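Local coordinates for beta-hexosaminidase LpqI (Mycobacterium tuberculosis H37Rv, PDB 6GFV), which cleaves terminal N-acetylglucosamine from peptidoglycan fragments, acting as a family 3 glycoside hydrolase in mycobacterial cell-wall recycling, at residues A[226-231]-A[273-278]; A[284-289]-A[295-300]; A[177-182]-A[215-220]. All blocks are in the same frame, centred on the assembly; numbering follows the deposited sequence.

Interaction 1 (A[226-231]-A[273-278])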
loop_
_atom_site.group_PDB
_atom_site.type_symbol
_atom_site.label_atom_id
_atom_site.label_comp_id
_atom_site.label_asym_id
_atom_site.label_seq_id
_atom_site.Cartn_x
_atom_site.Cartn_y
_atom_site.Cartn_z
ATOM N N VAL A 226 0.232 1.747 6.290
ATOM C CA VAL A 226 0.486 1.843 7.733
ATOM C C VAL A 226 1.587 0.859 8.119
ATOM O O VAL A 226 1.476 -0.311 7.831
ATOM C CB VAL A 226 -0.795 1.554 8.548
ATOM C CG1 VAL A 226 -0.554 1.734 10.046
ATOM C CG2 VAL A 226 -1.957 2.462 8.085
ATOM N N GLY A 227 2.658 1.352 8.728
ATOM C CA GLY A 227 3.775 0.519 9.141
ATOM C C GLY A 227 3.532 -0.362 10.362
ATOM O O GLY A 227 2.528 -0.218 11.066
ATOM N N HIS A 228 4.457 -1.291 10.578
ATOM C CA HIS A 228 4.434 -2.212 11.695
ATOM C C HIS A 228 5.093 -1.542 12.896
ATOM O O HIS A 228 6.153 -1.988 13.360
ATOM C CB HIS A 228 5.193 -3.509 11.363
ATOM C CG HIS A 228 4.722 -4.218 10.133
ATOM N ND1 HIS A 228 3.405 -4.245 9.740
ATOM C CD2 HIS A 228 5.402 -4.960 9.221
ATOM C CE1 HIS A 228 3.292 -4.953 8.628
ATOM N NE2 HIS A 228 4.489 -5.401 8.296
ATOM N N LEU A 229 4.474 -0.467 13.374
ATOM C CA LEU A 229 5.103 0.451 14.307
ATOM C C LEU A 229 4.342 0.572 15.630
ATOM O O LEU A 229 3.172 0.932 15.636
ATOM C CB LEU A 229 5.221 1.832 13.661
ATOM C CG LEU A 229 6.074 1.974 12.404
ATOM C CD1 LEU A 229 5.836 3.303 11.745
ATOM C CD2 LEU A 229 7.547 1.809 12.742
ATOM N N GLN A 230 5.019 0.267 16.732
ATOM C CA GLN A 230 4.473 0.461 18.068
ATOM C C GLN A 230 4.603 1.932 18.469
ATOM O O GLN A 230 5.670 2.522 18.392
ATOM C CB GLN A 230 5.181 -0.457 19.069
ATOM C CG GLN A 230 4.994 -1.939 18.813
ATOM C CD GLN A 230 5.963 -2.794 19.602
ATOM O OE1 GLN A 230 6.095 -2.649 20.817
ATOM N NE2 GLN A 230 6.667 -3.674 18.912
ATOM N N VAL A 231 3.497 2.534 18.876
ATOM C CA VAL A 231 3.472 3.966 19.136
ATOM C C VAL A 231 2.995 4.276 20.560
ATOM O O VAL A 231 1.832 4.060 20.890
ATOM C CB VAL A 231 2.560 4.680 18.132
ATOM C CG1 VAL A 231 2.575 6.188 18.373
ATOM C CG2 VAL A 231 2.949 4.320 16.683
ATOM N N MET A 273 7.888 -9.948 6.893
ATOM C CA MET A 273 8.510 -9.061 7.872
ATOM C C MET A 273 8.366 -9.587 9.284
ATOM O O MET A 273 7.254 -9.834 9.755
ATOM C CB MET A 273 7.928 -7.653 7.767
ATOM C CG MET A 273 8.234 -7.000 6.433
ATOM S SD MET A 273 7.579 -5.334 6.256
ATOM C CE MET A 273 8.833 -4.392 7.104
ATOM N N ALA A 274 9.509 -9.741 9.951
ATOM C CA ALA A 274 9.574 -10.361 11.271
ATOM C C ALA A 274 8.792 -9.609 12.342
ATOM O O ALA A 274 8.388 -10.204 13.334
ATOM C CB ALA A 274 11.015 -10.507 11.705
ATOM N N ALA A 275 8.576 -8.310 12.155
ATOM C CA ALA A 275 7.826 -7.537 13.148
ATOM C C ALA A 275 6.409 -8.090 13.303
ATOM O O ALA A 275 5.785 -7.946 14.350
ATOM C CB ALA A 275 7.791 -6.070 12.776
ATOM N N ILE A 276 5.920 -8.732 12.248
ATOM C CA ILE A 276 4.631 -9.394 12.269
ATOM C C ILE A 276 4.790 -10.900 12.433
ATOM O O ILE A 276 4.127 -11.507 13.274
ATOM C CB ILE A 276 3.832 -9.113 10.978
ATOM C CG1 ILE A 276 3.530 -7.622 10.848
ATOM C CG2 ILE A 276 2.540 -9.901 10.964
ATOM C CD1 ILE A 276 2.889 -7.009 12.090
ATOM N N SER A 277 5.679 -11.500 11.643
ATOM C CA SER A 277 5.757 -12.957 11.578
ATOM C C SER A 277 6.403 -13.585 12.825
ATOM O O SER A 277 6.304 -14.790 13.029
ATOM C CB SER A 277 6.502 -13.407 10.306
ATOM O OG SER A 277 7.752 -12.759 10.141
ATOM N N ASP A 278 7.045 -12.778 13.666
ATOM C CA ASP A 278 7.524 -13.278 14.952
ATOM C C ASP A 278 6.370 -13.580 15.895
ATOM O O ASP A 278 6.507 -14.393 16.807
ATOM C CB ASP A 278 8.460 -12.276 15.626
ATOM C CG ASP A 278 9.855 -12.306 15.054
ATOM O OD1 ASP A 278 10.129 -13.173 14.196
ATOM O OD2 ASP A 278 10.681 -11.464 15.471
#

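Interaction 2 (A[284-289]-A[295-300])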
loop_
_atom_site.group_PDB
_atom_site.type_symbol
_atom_site.label_atom_id
_atom_site.label_comp_id
_atom_site.label_asym_id
_atom_site.label_seq_id
_atom_site.Cartn_x
_atom_site.Cartn_y
_atom_site.Cartn_z
ATOM N N GLU A 284 -3.836 -15.114 10.515
ATOM C CA GLU A 284 -4.199 -14.349 11.705
ATOM C C GLU A 284 -3.826 -12.878 11.541
ATOM O O GLU A 284 -4.517 -11.985 12.047
ATOM C CB GLU A 284 -3.529 -14.918 12.958
ATOM C CG GLU A 284 -4.003 -16.329 13.339
ATOM C CD GLU A 284 -5.498 -16.422 13.664
ATOM O OE1 GLU A 284 -6.089 -15.429 14.139
ATOM O OE2 GLU A 284 -6.084 -17.508 13.452
ATOM N N ALA A 285 -2.730 -12.622 10.842
ATOM C CA ALA A 285 -2.304 -11.253 10.607
ATOM C C ALA A 285 -3.287 -10.536 9.682
ATOM O O ALA A 285 -3.630 -9.379 9.911
ATOM C CB ALA A 285 -0.907 -11.219 10.041
ATOM N N VAL A 286 -3.746 -11.238 8.647
ATOM C CA VAL A 286 -4.697 -10.676 7.706
ATOM C C VAL A 286 -5.994 -10.310 8.423
ATOM O O VAL A 286 -6.519 -9.213 8.230
ATOM C CB VAL A 286 -4.983 -11.653 6.529
ATOM C CG1 VAL A 286 -6.209 -11.208 5.739
ATOM C CG2 VAL A 286 -3.778 -11.755 5.627
ATOM N N LEU A 287 -6.499 -11.219 9.254
ATOM C CA LEU A 287 -7.702 -10.957 10.042
ATOM C C LEU A 287 -7.545 -9.696 10.911
ATOM O O LEU A 287 -8.424 -8.865 10.953
ATOM C CB LEU A 287 -8.051 -12.166 10.921
ATOM C CG LEU A 287 -9.269 -12.057 11.856
ATOM C CD1 LEU A 287 -10.508 -11.595 11.129
ATOM C CD2 LEU A 287 -9.546 -13.390 12.545
ATOM N N ARG A 288 -6.415 -9.573 11.595
ATOM C CA ARG A 288 -6.152 -8.431 12.461
ATOM C C ARG A 288 -6.154 -7.109 11.713
ATOM O O ARG A 288 -6.733 -6.138 12.186
ATOM C CB ARG A 288 -4.813 -8.604 13.182
ATOM C CG ARG A 288 -4.861 -9.565 14.361
ATOM C CD ARG A 288 -5.534 -8.944 15.572
ATOM N NE ARG A 288 -4.917 -7.679 15.969
ATOM C CZ ARG A 288 -3.931 -7.571 16.857
ATOM N NH1 ARG A 288 -3.437 -8.652 17.455
ATOM N NH2 ARG A 288 -3.440 -6.380 17.155
ATOM N N THR A 289 -5.514 -7.064 10.541
ATOM C CA THR A 289 -5.368 -5.792 9.850
ATOM C C THR A 289 -6.716 -5.352 9.272
ATOM O O THR A 289 -7.032 -4.180 9.299
ATOM C CB THR A 289 -4.263 -5.843 8.753
ATOM O OG1 THR A 289 -3.858 -4.512 8.416
ATOM C CG2 THR A 289 -4.712 -6.600 7.497
ATOM N N ASP A 295 -8.050 -1.493 4.306
ATOM C CA ASP A 295 -8.835 -1.992 3.172
ATOM C C ASP A 295 -8.110 -3.093 2.363
ATOM O O ASP A 295 -8.745 -3.933 1.736
ATOM C CB ASP A 295 -9.214 -0.840 2.239
ATOM C CG ASP A 295 -9.904 0.318 2.966
ATOM O OD1 ASP A 295 -11.004 0.097 3.489
ATOM O OD2 ASP A 295 -9.352 1.441 2.979
ATOM N N ILE A 296 -6.786 -3.041 2.358
ATOM C CA ILE A 296 -5.955 -3.987 1.611
ATOM C C ILE A 296 -4.970 -4.654 2.544
ATOM O O ILE A 296 -4.210 -3.978 3.239
ATOM C CB ILE A 296 -5.163 -3.305 0.462
ATOM C CG1 ILE A 296 -6.097 -2.846 -0.650
ATOM C CG2 ILE A 296 -4.109 -4.245 -0.106
ATOM C CD1 ILE A 296 -6.863 -3.958 -1.263
ATOM N N ALA A 297 -5.032 -5.980 2.586
ATOM C CA ALA A 297 -4.063 -6.794 3.302
ATOM C C ALA A 297 -3.007 -7.316 2.314
ATOM O O ALA A 297 -3.316 -8.066 1.400
ATOM C CB ALA A 297 -4.738 -7.945 3.998
ATOM N N LEU A 298 -1.763 -6.920 2.544
ATOM C CA LEU A 298 -0.669 -7.135 1.616
ATOM C C LEU A 298 0.374 -8.114 2.156
ATOM O O LEU A 298 0.788 -8.000 3.308
ATOM C CB LEU A 298 -0.005 -5.796 1.310
ATOM C CG LEU A 298 1.256 -5.784 0.453
ATOM C CD1 LEU A 298 0.896 -5.984 -1.002
ATOM C CD2 LEU A 298 2.013 -4.488 0.636
ATOM N N TRP A 299 0.788 -9.067 1.321
ATOM C CA TRP A 299 1.949 -9.912 1.615
ATOM C C TRP A 299 2.524 -10.504 0.315
ATOM O O TRP A 299 1.966 -10.303 -0.761
ATOM C CB TRP A 299 1.614 -11.006 2.658
ATOM C CG TRP A 299 0.826 -12.235 2.245
ATOM C CD1 TRP A 299 1.322 -13.491 2.021
ATOM C CD2 TRP A 299 -0.601 -12.342 2.082
ATOM N NE1 TRP A 299 0.303 -14.362 1.711
ATOM C CE2 TRP A 299 -0.882 -13.681 1.728
ATOM C CE3 TRP A 299 -1.655 -11.438 2.179
ATOM C CZ2 TRP A 299 -2.178 -14.130 1.483
ATOM C CZ3 TRP A 299 -2.935 -11.884 1.917
ATOM C CH2 TRP A 299 -3.186 -13.217 1.580
ATOM N N VAL A 300 3.647 -11.207 0.413
ATOM C CA VAL A 300 4.497 -11.405 -0.767
ATOM C C VAL A 300 4.517 -12.797 -1.391
ATOM O O VAL A 300 5.351 -13.062 -2.241
ATOM C CB VAL A 300 5.960 -11.023 -0.452
ATOM C CG1 VAL A 300 6.046 -9.573 -0.002
ATOM C CG2 VAL A 300 6.569 -11.965 0.592
#

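Interaction 3 (A[177-182]-A[215-220])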
loop_
_atom_site.group_PDB
_atom_site.type_symbol
_atom_site.label_atom_id
_atom_site.label_comp_id
_atom_site.label_asym_id
_atom_site.label_seq_id
_atom_site.Cartn_x
_atom_site.Cartn_y
_atom_site.Cartn_z
ATOM N N PRO A 177 -0.379 6.886 -6.178
ATOM C CA PRO A 177 0.682 7.044 -5.182
ATOM C C PRO A 177 0.245 6.578 -3.786
ATOM O O PRO A 177 -0.918 6.747 -3.419
ATOM C CB PRO A 177 0.939 8.545 -5.193
ATOM C CG PRO A 177 -0.427 9.142 -5.537
ATOM C CD PRO A 177 -1.057 8.157 -6.480
ATOM N N VAL A 178 1.171 6.011 -3.016
ATOM C CA VAL A 178 0.861 5.541 -1.682
ATOM C C VAL A 178 1.892 6.057 -0.685
ATOM O O VAL A 178 3.061 5.688 -0.747
ATOM C CB VAL A 178 0.802 3.998 -1.602
ATOM C CG1 VAL A 178 0.393 3.566 -0.214
ATOM C CG2 VAL A 178 -0.193 3.447 -2.615
ATOM N N LEU A 179 1.451 6.930 0.219
ATOM C CA LEU A 179 2.322 7.486 1.263
ATOM C C LEU A 179 2.669 6.426 2.320
ATOM O O LEU A 179 1.818 5.634 2.712
ATOM C CB LEU A 179 1.637 8.698 1.940
ATOM C CG LEU A 179 0.817 9.700 1.103
ATOM C CD1 LEU A 179 0.156 10.752 2.009
ATOM C CD2 LEU A 179 1.642 10.393 0.033
ATOM N N LYS A 180 3.917 6.427 2.790
ATOM C CA LYS A 180 4.362 5.444 3.782
ATOM C C LYS A 180 5.491 5.996 4.672
ATOM O O LYS A 180 6.166 6.942 4.273
ATOM C CB LYS A 180 4.801 4.143 3.074
ATOM C CG LYS A 180 5.934 4.257 2.057
ATOM C CD LYS A 180 6.114 2.939 1.271
ATOM C CE LYS A 180 7.463 2.868 0.540
ATOM N NZ LYS A 180 7.702 1.610 -0.252
ATOM N N HIS A 181 5.700 5.451 5.878
ATOM C CA HIS A 181 4.869 4.464 6.566
ATOM C C HIS A 181 4.153 5.094 7.788
ATOM O O HIS A 181 4.798 5.401 8.790
ATOM C CB HIS A 181 5.721 3.282 7.056
ATOM C CG HIS A 181 6.664 2.730 6.028
ATOM N ND1 HIS A 181 7.778 3.409 5.587
ATOM C CD2 HIS A 181 6.654 1.558 5.359
ATOM C CE1 HIS A 181 8.404 2.684 4.680
ATOM N NE2 HIS A 181 7.737 1.559 4.518
ATOM N N PHE A 182 2.844 5.263 7.719
ATOM C CA PHE A 182 2.079 5.920 8.790
ATOM C C PHE A 182 2.180 5.160 10.133
ATOM O O PHE A 182 2.054 3.940 10.165
ATOM C CB PHE A 182 0.613 6.051 8.333
ATOM C CG PHE A 182 -0.278 6.860 9.260
ATOM C CD1 PHE A 182 -0.955 6.254 10.299
ATOM C CD2 PHE A 182 -0.490 8.206 9.040
ATOM C CE1 PHE A 182 -1.801 6.991 11.133
ATOM C CE2 PHE A 182 -1.325 8.947 9.874
ATOM C CZ PHE A 182 -1.972 8.335 10.920
ATOM N N THR A 215 -1.471 17.749 4.848
ATOM C CA THR A 215 -1.818 18.285 3.543
ATOM C C THR A 215 -1.798 17.225 2.432
ATOM O O THR A 215 -2.530 17.342 1.472
ATOM C CB THR A 215 -0.888 19.449 3.156
ATOM O OG1 THR A 215 0.445 18.976 3.033
ATOM C CG2 THR A 215 -0.910 20.537 4.224
ATOM N N LEU A 216 -0.993 16.176 2.553
ATOM C CA LEU A 216 -0.892 15.234 1.428
ATOM C C LEU A 216 -2.072 14.252 1.321
ATOM O O LEU A 216 -2.345 13.730 0.238
ATOM C CB LEU A 216 0.418 14.450 1.504
ATOM C CG LEU A 216 1.697 15.277 1.373
ATOM C CD1 LEU A 216 2.888 14.357 1.231
ATOM C CD2 LEU A 216 1.618 16.254 0.206
ATOM N N VAL A 217 -2.778 14.004 2.424
ATOM C CA VAL A 217 -3.885 13.052 2.381
ATOM C C VAL A 217 -5.105 13.617 1.662
ATOM O O VAL A 217 -6.022 12.873 1.339
ATOM C CB VAL A 217 -4.325 12.582 3.792
ATOM C CG1 VAL A 217 -3.149 12.020 4.573
ATOM C CG2 VAL A 217 -5.004 13.715 4.559
ATOM N N THR A 218 -5.100 14.921 1.392
ATOM C CA THR A 218 -6.238 15.576 0.754
ATOM C C THR A 218 -6.116 15.679 -0.753
ATOM O O THR A 218 -7.011 16.211 -1.412
ATOM C CB THR A 218 -6.439 17.011 1.279
ATOM O OG1 THR A 218 -5.321 17.827 0.906
ATOM C CG2 THR A 218 -6.576 17.008 2.760
ATOM N N GLN A 219 -5.003 15.202 -1.302
ATOM C CA GLN A 219 -4.773 15.359 -2.735
ATOM C C GLN A 219 -5.053 14.058 -3.490
ATOM O O GLN A 219 -4.141 13.315 -3.824
ATOM C CB GLN A 219 -3.342 15.876 -2.978
ATOM C CG GLN A 219 -3.161 17.339 -2.526
ATOM C CD GLN A 219 -1.708 17.789 -2.419
ATOM O OE1 GLN A 219 -0.776 17.000 -2.582
ATOM N NE2 GLN A 219 -1.511 19.074 -2.147
ATOM N N ALA A 220 -6.328 13.809 -3.777
ATOM C CA ALA A 220 -6.793 12.536 -4.326
ATOM C C ALA A 220 -6.542 12.402 -5.836
ATOM O O ALA A 220 -6.451 13.402 -6.535
ATOM C CB ALA A 220 -8.281 12.359 -4.029
#

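Interaction 1 (A[226-231]-A[273-278])
His228 presents its imidazole to the start of a short helix, which closes on it from several directions. Ile276 takes one face: its CG1 methylene stands 3.4 Å from the ring centroid and only 5° off the ring normal, a CH-pi contact centred over the ring. The two side chains cross at about a right angle. With CG1 set anti to the carbonyl carbon (chi1 -63°), the isoleucine sends its longer branch to the histidine, and CD1 comes within 3.7 Å of ND1 of His228.

Met273 approaches differently. Its SD lies 3.7 Å from His228 CD2 and equally near NE2, but the direction to the centroid is 68° off the normal, an oblique sulfur-aromatic contact. The chain bends at chi3, and CE stays within 4.1 Å of His228 CD2. Nearer the backbone, Ala275 CB packs against His228 CB at 3.9 Å.

Rotation of the ring is fixed by polar bonds at both nitrogens, ND1 to Ser241 OG and NE2 to the carbonyl oxygen of Asp269. On the helix side, Met273 sits at the N-cap position and its O receives the amides of Ile276 and Ser277, while a weak bond from Ser277 OG reaches the same oxygen.

His228 centres an inverse gamma turn that interrupts strand 223-230. Its side chain is about 4 Å from that of Asp268, the nucleophile by similarity, as is that of Met273 from His193, the likely proton donor/acceptor. The arrangement is consistent with a second shell behind the site of a family 3 hydrolase, built from loops at the C-terminal ends of TIM-barrel strands.

Interaction 2 (A[284-289]-A[295-300])
Thr289 OG1 bonds to the carbonyl oxygen of Ser241, while the methyl on the same carbon packs against Ala297. OG1 lies anti to the threonine's own backbone N (chi1 -161°), and that choice delivers CG2 to the strand. The contact between the two segments is wholly apolar. The methyl of Ala297 is shared by two helix residues one turn apart, with Thr289 CG2 at 3.7 Å and Val286 CG1 at 4.0 Å from Ala297 CB.

Val286 spreads its two branches over two strand residues. While CG1 serves Ala297, CG2 reaches the six-membered part of the Trp299 indole, 3.8 Å from CZ3, with the valine and tryptophan side chains crossing at about a right angle. Two residues before Ala297, Asp295 has its CB directed away from the helix, and its carboxylate is tied to Arg332, Ser329, Arg251 and the backbone N of Val265.

Helix and strand axes approach to 8.8 Å and run roughly antiparallel, at 148°, as expected where a barrel helix leads back into the next strand. Helix 305-317 packs against Val286 through Val308 and Leu312, and strand 26-29 pairs in parallel with strand 297-299.

Interaction 3 (A[177-182]-A[215-220])
Leu179 and Leu216 pack together inside a beta-alpha-beta unit of the TIM barrel, in which strand 176-182 is followed, after a long excursion that includes strand 197-198 and helix 202-206, by helix 211-216 and then by the parallel neighbouring strand 223-230. The CB of Leu179 points toward segment 215-220 but is still 5.9 Å from Leu216 CB, so it acts as a spacer. CG, placed anti to the carbonyl carbon with chi1 at -39°, brings the branch point closer without itself touching.

The work is done at the tip. CD1 comes to 3.7 Å from Leu216 CB and more loosely to 4.4 Å from Val217 CG1, filling the angle between these two consecutive residues. Its sister methyl CD2 lies 4.3 Å from Leu216 CD1. The two leucines meet obliquely, in a purely apolar contact.

Beyond Leu179 the chemistry changes. Lys180, the next residue, takes no part in this packing; its NZ is bound to Glu82 and to the carbonyl oxygen of Phe132. Together with His181, which follows a cis peptide bond, it probably binds substrate.

A type I turn runs from Leu216 to Gln219, its backbone bond weak. From this turn Thr218 OG1 donates to Thr215 O at 2.9 Å, tilted 30° from the carbonyl plane.

In the fold
All three contacts are buried and reach the same barrel sheet, yet their chemistry follows their place in it. Interaction 1 lies farthest out, about 15 Å from the chain's centre to its own, and is the one built round a polar ring beside the probable catalytic residues. Interactions 2 and 3, on opposite sides of that centre, are apolar strand-to-helix packing. Interaction 3 joins interaction 1 through neighbouring strands, with a probable hydrogen bond from Gly227 N to Phe182 O at 3.0 Å. Interaction 2 meets interaction 1 through successive helices, where Ile276 CG2 packs 3.8 Å from Ala285 CB. Interactions 2 and 3 do not touch.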